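Side-chain contact in virulence associated protein VAPB (Rhodococcus equi, PDB 4CV7), which is of unknown molecular function but is a plasmid-encoded virulence-associated protein whose C-terminal part folds as an eight-stranded antiparallel beta-barrel of two Greek-key motifs: residues A[53-56]-A[57-60]. Residues are numbered along the deposited sequence; the frame is centred on the assembly and turned at random.
Sequences SDLQ and RLYK
Three successive i to i+4 backbone bonds, Leu58 N to Asp54 O, Tyr59 N to Leu55 O and Lys60 N to Gln56 O, lead from the cap residue Asp54 into the short helix 55-61. Its start is a worked example of N-capping: Asp54, standing just ahead of the helix, accepts from Arg57 N through OD1 at 3.1 Å. The bond is nearly straight at the hydrogen (159°), yet the donor comes from well above the carboxylate plane. With CG anti to the backbone N (chi1 -171°), the carboxylate reaches forward to the opening turn, where its CG lies 3.4 Å from Arg57 CB. The extended arginine then runs outward, crossing the aspartate at about a right angle with the two charged planes almost perpendicular. Asp54 OD2 and Arg57 NH1 remain 5.3 Å apart, too far for a direct salt bridge; one water spans them, donating to OD2 at 2.7 Å and accepting from NH1 in the guanidinium plane. The barrel-facing side is apolar. Leu55 sets CD1 over one face of the Tyr59 ring, a CH-pi contact 3.9 Å from the centroid, and the same methyl meets Leu58 CD2 at 4.2 Å. Leu55 and Leu58 both rest on Leu50 of strand 42-52, while Tyr59 meets the ring of Trp107 and bonds through OH to Pro26 O, which helps hold its outer end. The helix, linking strands 42-52 and 64-68, is thus two-sided: leucines and tyrosine seat it against the barrel, while on the polar side the aspartate carboxylate accepts from the backbone N of Arg57 in the opening turn, and its negative charge probably interacts favourably with the helix dipole.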
ATOM      1  N   SER A  53       9.534  -2.823  11.270  1.00 17.21           N
ATOM      2  CA  SER A  53      10.714  -3.008  12.063  0.66 18.54           C
ATOM      3  C   SER A  53      12.017  -2.766  11.277  1.00 18.12           C
ATOM      4  O   SER A  53      13.088  -2.719  11.901  1.00 19.28           O
ATOM      5  CB  SER A  53      10.696  -4.373  12.687  0.66 21.24           C
ATOM      6  OG  SER A  53      10.746  -5.341  11.669  0.66 21.88           O
ATOM      7  N   ASP A  54      11.921  -2.549   9.988  1.00 16.48           N
ATOM      8  CA  ASP A  54      13.157  -2.267   9.198  1.00 16.40           C
ATOM      9  C   ASP A  54      12.725  -1.561   7.877  1.00 14.73           C
ATOM     10  O   ASP A  54      12.413  -2.140   6.872  1.00 14.50           O
ATOM     11  CB  ASP A  54      13.856  -3.572   8.900  1.00 16.81           C
ATOM     12  CG  ASP A  54      15.221  -3.400   8.284  1.00 17.73           C
ATOM     13  OD1 ASP A  54      15.509  -2.289   7.673  1.00 17.22           O
ATOM     14  OD2 ASP A  54      16.111  -4.282   8.390  1.00 20.34           O
ATOM     15  N   LEU A  55      12.748  -0.250   7.978  1.00 15.26           N
ATOM     16  CA  LEU A  55      12.331   0.625   6.879  1.00 14.16           C
ATOM     17  C   LEU A  55      13.144   0.397   5.624  1.00 14.69           C
ATOM     18  O   LEU A  55      12.597   0.287   4.541  1.00 14.55           O
ATOM     19  CB  LEU A  55      12.357   2.090   7.395  1.00 15.05           C
ATOM     20  CG  LEU A  55      11.789   3.084   6.340  1.00 15.10           C
ATOM     21  CD1 LEU A  55      10.296   2.942   6.132  1.00 15.30           C
ATOM     22  CD2 LEU A  55      12.117   4.523   6.720  1.00 16.11           C
ATOM     23  N   GLN A  56      14.462   0.331   5.788  1.00 15.46           N
ATOM     24  CA  GLN A  56      15.284   0.149   4.638  1.00 16.20           C
ATOM     25  C   GLN A  56      15.032  -1.181   3.951  1.00 14.62           C
ATOM     26  O   GLN A  56      14.990  -1.228   2.742  1.00 15.23           O
ATOM     27  CB  GLN A  56      16.759   0.312   4.994  1.00 19.07           C
ATOM     28  CG  GLN A  56      17.765   0.250   3.905  1.00 21.88           C
ATOM     29  CD  GLN A  56      18.151  -1.131   3.426  1.00 25.54           C
ATOM     30  OE1 GLN A  56      18.019  -2.124   4.169  1.00 26.61           O
ATOM     31  NE2 GLN A  56      18.811  -1.192   2.226  1.00 30.13           N
ATOM     32  N   ARG A  57      14.775  -2.234   4.713  1.00 14.46           N
ATOM     33  CA  ARG A  57      14.461  -3.529   4.147  1.00 13.71           C
ATOM     34  C   ARG A  57      13.101  -3.474   3.409  1.00 13.02           C
ATOM     35  O   ARG A  57      12.932  -4.121   2.353  1.00 13.05           O
ATOM     36  CB  ARG A  57      14.496  -4.589   5.218  1.00 14.49           C
ATOM     37  CG  ARG A  57      14.324  -6.000   4.664  1.00 15.38           C
ATOM     38  CD  ARG A  57      14.387  -7.009   5.747  1.00 17.69           C
ATOM     39  NE  ARG A  57      14.415  -8.355   5.237  1.00 17.84           N
ATOM     40  CZ  ARG A  57      14.759  -9.414   5.939  1.00 19.08           C
ATOM     41  NH1 ARG A  57      15.175  -9.305   7.145  1.00 20.48           N
ATOM     42  NH2 ARG A  57      14.782 -10.578   5.276  1.00 18.71           N
ATOM     43  N   LEU A  58      12.133  -2.756   4.003  1.00 12.37           N
ATOM     44  CA  LEU A  58      10.838  -2.594   3.370  1.00 12.13           C
ATOM     45  C   LEU A  58      11.031  -1.986   1.983  1.00 12.54           C
ATOM     46  O   LEU A  58      10.543  -2.483   0.966  1.00 11.96           O
ATOM     47  CB  LEU A  58       9.945  -1.733   4.219  1.00 12.48           C
ATOM     48  CG  LEU A  58       8.617  -1.282   3.558  1.00 12.52           C
ATOM     49  CD1 LEU A  58       7.616  -2.417   3.529  1.00 12.30           C
ATOM     50  CD2 LEU A  58       8.079  -0.100   4.375  1.00 13.19           C
ATOM     51  N   TYR A  59      11.836  -0.924   1.928  1.00 13.12           N
ATOM     52  CA  TYR A  59      12.010  -0.239   0.695  1.00 13.56           C
ATOM     53  C   TYR A  59      12.813  -1.054  -0.309  1.00 13.38           C
ATOM     54  O   TYR A  59      12.534  -0.973  -1.491  1.00 14.65           O
ATOM     55  CB  TYR A  59      12.697   1.101   0.988  1.00 14.98           C
ATOM     56  CG  TYR A  59      11.803   2.133   1.701  1.00 14.96           C
ATOM     57  CD1 TYR A  59      10.445   2.015   1.757  1.00 14.88           C
ATOM     58  CD2 TYR A  59      12.394   3.276   2.266  1.00 16.12           C
ATOM     59  CE1 TYR A  59       9.669   3.005   2.325  1.00 15.29           C
ATOM     60  CE2 TYR A  59      11.620   4.277   2.841  1.00 16.59           C
ATOM     61  CZ  TYR A  59      10.271   4.132   2.813  1.00 15.50           C
ATOM     62  OH  TYR A  59       9.436   5.139   3.305  1.00 17.38           O
ATOM     63  N   LYS A  60      13.813  -1.767   0.142  1.00 13.74           N
ATOM     64  CA  LYS A  60      14.585  -2.569  -0.796  0.64 15.13           C
ATOM     65  C   LYS A  60      13.836  -3.779  -1.310  1.00 14.28           C
ATOM     66  O   LYS A  60      13.954  -4.113  -2.496  1.00 17.63           O
ATOM     67  CB  LYS A  60      15.855  -3.096  -0.261  0.64 16.90           C
ATOM     68  CG  LYS A  60      16.772  -3.575  -1.374  0.64 19.74           C
ATOM     69  CD  LYS A  60      17.805  -4.438  -0.858  0.64 21.12           C
ATOM     70  CE  LYS A  60      18.289  -5.465  -1.837  0.64 21.37           C
ATOM     71  NZ  LYS A  60      17.902  -6.775  -1.272  0.64 17.65           N
TER
HETATM   72  O   HOH W   1      15.427  -6.808   9.071  0.70 22.18           O